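Local coordinates for protein tryptophan synthase alpha chain (Chlamydia trachomatis, PDB 6V82) that probably cleaves indoleglycerol phosphate to indole and glyceraldehyde 3-phosphate, the alpha-subunit reaction in the last step of tryptophan biosynthesis, at residues Gly38-Leu43 / Ala245-Val250; Ile202-Asp207 / Ala215-Tyr220. One frame throughout, in Å; residues are numbered along the deposited sequence.

Interaction 1: residues Gly38-Leu43 / Ala245-Val250; sequences GGVDIL and ALAQTV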
loop_
_atom_site.group_PDB
_atom_site.type_symbol
_atom_site.label_atom_id
_atom_site.label_comp_id
_atom_site.label_asym_id
_atom_site.label_seq_id
_atom_site.Cartn_x
_atom_site.Cartn_y
_atom_site.Cartn_z
ATOM N N GLY A 38 45.847 40.682 0.647
ATOM C CA GLY A 38 46.405 39.576 -0.097
ATOM C C GLY A 38 46.459 39.768 -1.591
ATOM O O GLY A 38 46.954 38.881 -2.294
ATOM N N GLY A 39 45.952 40.895 -2.099
ATOM C CA GLY A 39 46.058 41.245 -3.503
ATOM C C GLY A 39 44.783 41.142 -4.309
ATOM O O GLY A 39 44.822 41.418 -5.512
ATOM N N VAL A 40 43.656 40.755 -3.699
ATOM C CA VAL A 40 42.403 40.630 -4.439
ATOM C C VAL A 40 41.970 42.004 -4.933
ATOM O O VAL A 40 41.993 42.985 -4.182
ATOM C CB VAL A 40 41.328 39.972 -3.554
ATOM C CG1 VAL A 40 39.959 40.016 -4.229
ATOM C CG2 VAL A 40 41.714 38.512 -3.225
ATOM N N ASP A 41 41.579 42.090 -6.208
ATOM C CA ASP A 41 41.278 43.385 -6.817
ATOM C C ASP A 41 39.806 43.754 -6.747
ATOM O O ASP A 41 39.461 44.943 -6.778
ATOM C CB ASP A 41 41.717 43.406 -8.283
ATOM C CG ASP A 41 43.191 43.068 -8.464
ATOM O OD1 ASP A 41 43.489 41.994 -9.033
ATOM O OD2 ASP A 41 44.050 43.880 -8.042
ATOM N N ILE A 42 38.930 42.765 -6.666
ATOM C CA ILE A 42 37.497 42.985 -6.648
ATOM C C ILE A 42 36.904 42.003 -5.657
ATOM O O ILE A 42 37.152 40.799 -5.758
ATOM C CB ILE A 42 36.876 42.773 -8.042
ATOM C CG1 ILE A 42 37.404 43.810 -9.031
ATOM C CG2 ILE A 42 35.357 42.792 -7.948
ATOM C CD1 ILE A 42 36.988 43.559 -10.461
ATOM N N LEU A 43 36.136 42.502 -4.704
ATOM C CA LEU A 43 35.427 41.633 -3.777
ATOM C C LEU A 43 34.050 41.298 -4.333
ATOM O O LEU A 43 33.312 42.191 -4.755
ATOM C CB LEU A 43 35.288 42.286 -2.404
ATOM C CG LEU A 43 36.586 42.235 -1.622
ATOM C CD1 LEU A 43 36.395 42.819 -0.244
ATOM C CD2 LEU A 43 37.097 40.798 -1.559
ATOM N N ALA A 245 47.393 34.939 3.001
ATOM C CA ALA A 245 48.384 34.006 2.468
ATOM C C ALA A 245 47.837 33.219 1.285
ATOM O O ALA A 245 48.526 33.053 0.272
ATOM C CB ALA A 245 48.845 33.057 3.570
ATOM N N LEU A 246 46.602 32.727 1.393
ATOM C CA LEU A 246 46.020 31.942 0.308
ATOM C C LEU A 246 45.886 32.772 -0.964
ATOM O O LEU A 246 46.188 32.288 -2.063
ATOM C CB LEU A 246 44.658 31.388 0.731
ATOM C CG LEU A 246 43.931 30.555 -0.324
ATOM C CD1 LEU A 246 44.837 29.431 -0.812
ATOM C CD2 LEU A 246 42.621 29.997 0.224
ATOM N N ALA A 247 45.427 34.022 -0.833
ATOM C CA ALA A 247 45.361 34.926 -1.976
ATOM C C ALA A 247 46.721 35.057 -2.647
ATOM O O ALA A 247 46.833 34.992 -3.878
ATOM C CB ALA A 247 44.865 36.298 -1.525
ATOM N N GLN A 248 47.769 35.239 -1.843
ATOM C CA GLN A 248 49.090 35.515 -2.392
ATOM C C GLN A 248 49.620 34.338 -3.196
ATOM O O GLN A 248 50.335 34.544 -4.183
ATOM C CB GLN A 248 50.059 35.886 -1.266
ATOM C CG GLN A 248 49.703 37.195 -0.552
ATOM C CD GLN A 248 50.550 37.458 0.694
ATOM O OE1 GLN A 248 51.083 36.534 1.313
ATOM N NE2 GLN A 248 50.673 38.725 1.064
ATOM N N THR A 249 49.276 33.104 -2.805
ATOM C CA THR A 249 49.729 31.926 -3.542
ATOM C C THR A 249 48.893 31.651 -4.790
ATOM O O THR A 249 49.397 31.011 -5.719
ATOM C CB THR A 249 49.724 30.678 -2.644
ATOM O OG1 THR A 249 48.387 30.373 -2.256
ATOM C CG2 THR A 249 50.546 30.892 -1.391
ATOM N N VAL A 250 47.646 32.127 -4.839
ATOM C CA VAL A 250 46.748 31.851 -5.966
ATOM C C VAL A 250 46.908 32.876 -7.083
ATOM O O VAL A 250 46.842 32.530 -8.265
ATOM C CB VAL A 250 45.291 31.789 -5.472
ATOM C CG1 VAL A 250 44.330 31.775 -6.647
ATOM C CG2 VAL A 250 45.086 30.565 -4.606
#
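Ala247 and Gln248 carry the C-terminal helix 241-250 up to the turn at Gly38. One residue before them, the side chain of Leu246 touches Phe230 and Gln233 of helix 229-236, so the helix leans on that neighbour as well. Ala247 makes the closest approach to the turn. Its methyl CB points at Gly38 and lies 3.4 Å from Gly38 O, and because Gly38 carries no side chain the CA atoms of Gly38 and Ala247 come within 5.1 Å. The same CB of Ala247 also meets Val40 CG2 at 4.2 Å, a loose apolar contact to which Phe230 adds its side chain, touching both Val40 and Ala247. In the TIM barrel this is where helix 25-37 hands over to strand 42-46: Gly39, with a positive phi of 108°, ends the helix in a Schellman motif, and the chain then runs through Val40 and Asp41 into the sheet. The last helix of the barrel thus packs against the turn between an early helix and its strand. Gln248 comes next. With CG anti to its own carbonyl carbon (chi1 -65°) and the chain extended beyond, it lays CG alongside the turn, 3.7 Å from Gly38 O, so the oxygen meets aliphatic carbon from two successive residues while the rest of Gln248 runs out toward the surface. Thr249 turns back to its own helix, where Thr249 OG1 hydrogen-bonds to Leu246 O at 2.9 Å. Leu246 O also accepts from the backbone N of Val250 at 3.1 Å, which gives it two donors in the final turn.

Interaction 2: residues Ile202-Asp207 / Ala215-Tyr220; sequences IVDRRD and AHVLNY
One carboxylate, that of Asp204, is gripped by three donors, and only one of them, Tyr220 OH, comes from across the contact; the other two belong to Arg206. Asp204 OD1 accepts from the backbone N of Arg206 at 3.0 Å with a fairly straight N-H...O angle of 159°, which makes an Asx turn. Asp204 OD2 receives Tyr220 OH at 2.8 Å. A salt bridge of 2.9 Å joins Asp204 OD2 to Arg206 NH1. The site belongs to a beta-alpha-beta unit of the TIM barrel: strand 202-205 leads through a corner at Arg206 to helix 211-218, after which the chain passes Tyr220 into strand 223-226. Tyr220 approaches OD2 from the anti side, somewhat out of the carboxylate plane, with carboxylate and ring planes 51° apart. The bend of the Arg206 chain at its third torsion brings the guanidinium back over Asp204, where OD1 lies beneath one face. Tyr220 OH sits at the edge of that guanidinium, 3.5 Å from Arg206 NH1; the neighbouring charge would be expected to keep the carboxylate ionised. Apolar packing comes from Val217, whose CG1 meets Asp204 CB at 3.7 Å while CG2 lies beside Arg206 NE and CD. Outside the two segments, Phe191 meets the tyrosine ring edge-to-face, and Arg205, the next residue, makes a salt bridge to Glu44, a predicted proton acceptor. The tyrosine CG lies between its backbone N and carbonyl carbon (chi1 55°), folding the ring back over the preceding turn until Val217 O stands 3.3 Å above the centre of the Tyr220 ring.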
loop_
_atom_site.group_PDB
_atom_site.type_symbol
_atom_site.label_atom_id
_atom_site.label_comp_id
_atom_site.label_asym_id
_atom_site.label_seq_id
_atom_site.Cartn_x
_atom_site.Cartn_y
_atom_site.Cartn_z
ATOM N N ILE A 202 35.561 40.933 -20.275
ATOM C CA ILE A 202 34.890 39.641 -20.197
ATOM C C ILE A 202 35.702 38.765 -19.258
ATOM O O ILE A 202 36.897 38.537 -19.490
ATOM C CB ILE A 202 34.753 38.983 -21.576
ATOM C CG1 ILE A 202 34.216 39.985 -22.592
ATOM C CG2 ILE A 202 33.823 37.800 -21.498
ATOM C CD1 ILE A 202 32.879 40.550 -22.229
ATOM N N VAL A 203 35.064 38.279 -18.198
ATOM C CA VAL A 203 35.739 37.494 -17.173
ATOM C C VAL A 203 35.205 36.070 -17.207
ATOM O O VAL A 203 33.989 35.854 -17.117
ATOM C CB VAL A 203 35.563 38.115 -15.777
ATOM C CG1 VAL A 203 36.185 37.215 -14.710
ATOM C CG2 VAL A 203 36.178 39.500 -15.750
ATOM N N ASP A 204 36.120 35.106 -17.337
ATOM C CA ASP A 204 35.790 33.693 -17.202
ATOM C C ASP A 204 35.264 33.405 -15.798
ATOM O O ASP A 204 35.967 33.612 -14.798
ATOM C CB ASP A 204 37.029 32.846 -17.497
ATOM C CG ASP A 204 36.705 31.379 -17.781
ATOM O OD1 ASP A 204 35.780 30.823 -17.146
ATOM O OD2 ASP A 204 37.393 30.781 -18.646
ATOM N N ARG A 205 34.031 32.909 -15.732
ATOM C CA ARG A 205 33.312 32.663 -14.489
ATOM C C ARG A 205 33.761 31.387 -13.774
ATOM O O ARG A 205 33.298 31.122 -12.661
ATOM C CB ARG A 205 31.809 32.616 -14.804
ATOM C CG ARG A 205 30.834 32.429 -13.634
ATOM C CD ARG A 205 30.843 33.575 -12.644
ATOM N NE ARG A 205 29.850 33.367 -11.589
ATOM C CZ ARG A 205 29.753 34.104 -10.479
ATOM N NH1 ARG A 205 30.590 35.125 -10.264
ATOM N NH2 ARG A 205 28.815 33.818 -9.576
ATOM N N ARG A 206 34.662 30.598 -14.356
ATOM C CA ARG A 206 34.990 29.313 -13.752
ATOM C C ARG A 206 35.774 29.490 -12.454
ATOM O O ARG A 206 36.516 30.458 -12.264
ATOM C CB ARG A 206 35.770 28.445 -14.731
ATOM C CG ARG A 206 37.264 28.683 -14.785
ATOM C CD ARG A 206 37.922 27.601 -15.640
ATOM N NE ARG A 206 37.901 27.910 -17.072
ATOM C CZ ARG A 206 36.904 27.625 -17.912
ATOM N NH1 ARG A 206 37.014 27.958 -19.189
ATOM N NH2 ARG A 206 35.802 27.016 -17.488
ATOM N N ASP A 207 35.588 28.539 -11.548
ATOM C CA ASP A 207 36.177 28.624 -10.219
ATOM C C ASP A 207 37.659 28.292 -10.289
ATOM O O ASP A 207 38.037 27.177 -10.658
ATOM C CB ASP A 207 35.454 27.673 -9.270
ATOM C CG ASP A 207 35.808 27.907 -7.809
ATOM O OD1 ASP A 207 36.554 28.861 -7.484
ATOM O OD2 ASP A 207 35.333 27.108 -6.979
ATOM N N ALA A 215 46.680 31.672 -14.063
ATOM C CA ALA A 215 47.522 32.153 -15.152
ATOM C C ALA A 215 47.002 31.669 -16.499
ATOM O O ALA A 215 47.017 32.415 -17.485
ATOM C CB ALA A 215 48.966 31.706 -14.942
ATOM N N HIS A 216 46.518 30.426 -16.551
ATOM C CA HIS A 216 45.954 29.892 -17.786
ATOM C C HIS A 216 44.732 30.692 -18.224
ATOM O O HIS A 216 44.605 31.066 -19.399
ATOM C CB HIS A 216 45.589 28.424 -17.593
ATOM C CG HIS A 216 44.981 27.795 -18.804
ATOM N ND1 HIS A 216 45.731 27.412 -19.896
ATOM C CD2 HIS A 216 43.694 27.494 -19.102
ATOM C CE1 HIS A 216 44.932 26.891 -20.812
ATOM N NE2 HIS A 216 43.693 26.929 -20.355
ATOM N N VAL A 217 43.820 30.964 -17.285
ATOM C CA VAL A 217 42.593 31.690 -17.601
ATOM C C VAL A 217 42.904 33.096 -18.106
ATOM O O VAL A 217 42.273 33.584 -19.051
ATOM C CB VAL A 217 41.668 31.716 -16.367
ATOM C CG1 VAL A 217 40.628 32.822 -16.493
ATOM C CG2 VAL A 217 41.003 30.366 -16.191
ATOM N N LEU A 218 43.898 33.761 -17.505
ATOM C CA LEU A 218 44.214 35.147 -17.846
ATOM C C LEU A 218 44.795 35.316 -19.253
ATOM O O LEU A 218 44.885 36.454 -19.725
ATOM C CB LEU A 218 45.176 35.729 -16.806
ATOM C CG LEU A 218 44.631 35.822 -15.380
ATOM C CD1 LEU A 218 45.727 36.167 -14.391
ATOM C CD2 LEU A 218 43.481 36.818 -15.279
ATOM N N ASN A 219 45.185 34.225 -19.927
ATOM C CA ASN A 219 45.608 34.317 -21.326
ATOM C C ASN A 219 44.522 34.913 -22.215
ATOM O O ASN A 219 44.831 35.552 -23.227
ATOM C CB ASN A 219 45.983 32.935 -21.866
ATOM C CG ASN A 219 47.412 32.544 -21.557
ATOM O OD1 ASN A 219 48.323 33.374 -21.605
ATOM N ND2 ASN A 219 47.618 31.263 -21.250
ATOM N N TYR A 220 43.254 34.688 -21.872
ATOM C CA TYR A 220 42.120 35.078 -22.706
ATOM C C TYR A 220 41.053 35.851 -21.952
ATOM O O TYR A 220 40.259 36.556 -22.588
ATOM C CB TYR A 220 41.476 33.834 -23.345
ATOM C CG TYR A 220 41.073 32.774 -22.332
ATOM C CD1 TYR A 220 41.920 31.718 -22.022
ATOM C CD2 TYR A 220 39.849 32.849 -21.667
ATOM C CE1 TYR A 220 41.556 30.760 -21.086
ATOM C CE2 TYR A 220 39.476 31.897 -20.728
ATOM C CZ TYR A 220 40.331 30.857 -20.442
ATOM O OH TYR A 220 39.952 29.917 -19.507
#

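Overall arrangement
From the N terminus the chain first passes residues 38-43, at the end of helix 25-37 and the start of strand 42-46. It then winds through most of the barrel before reaching 202-207, and interaction 2 closes a short local loop as helix 211-218 comes back to strand 202-205. The chain continues into strand 223-226, the last of the sheet, and on to helix 241-250, where interaction 1 closes the long loop that encloses interaction 2. One contact thus links early and final parts of the barrel, the other its seventh strand and following helix. Their centres lie 15 Å apart, the nearest atoms about 6 Å, without touching.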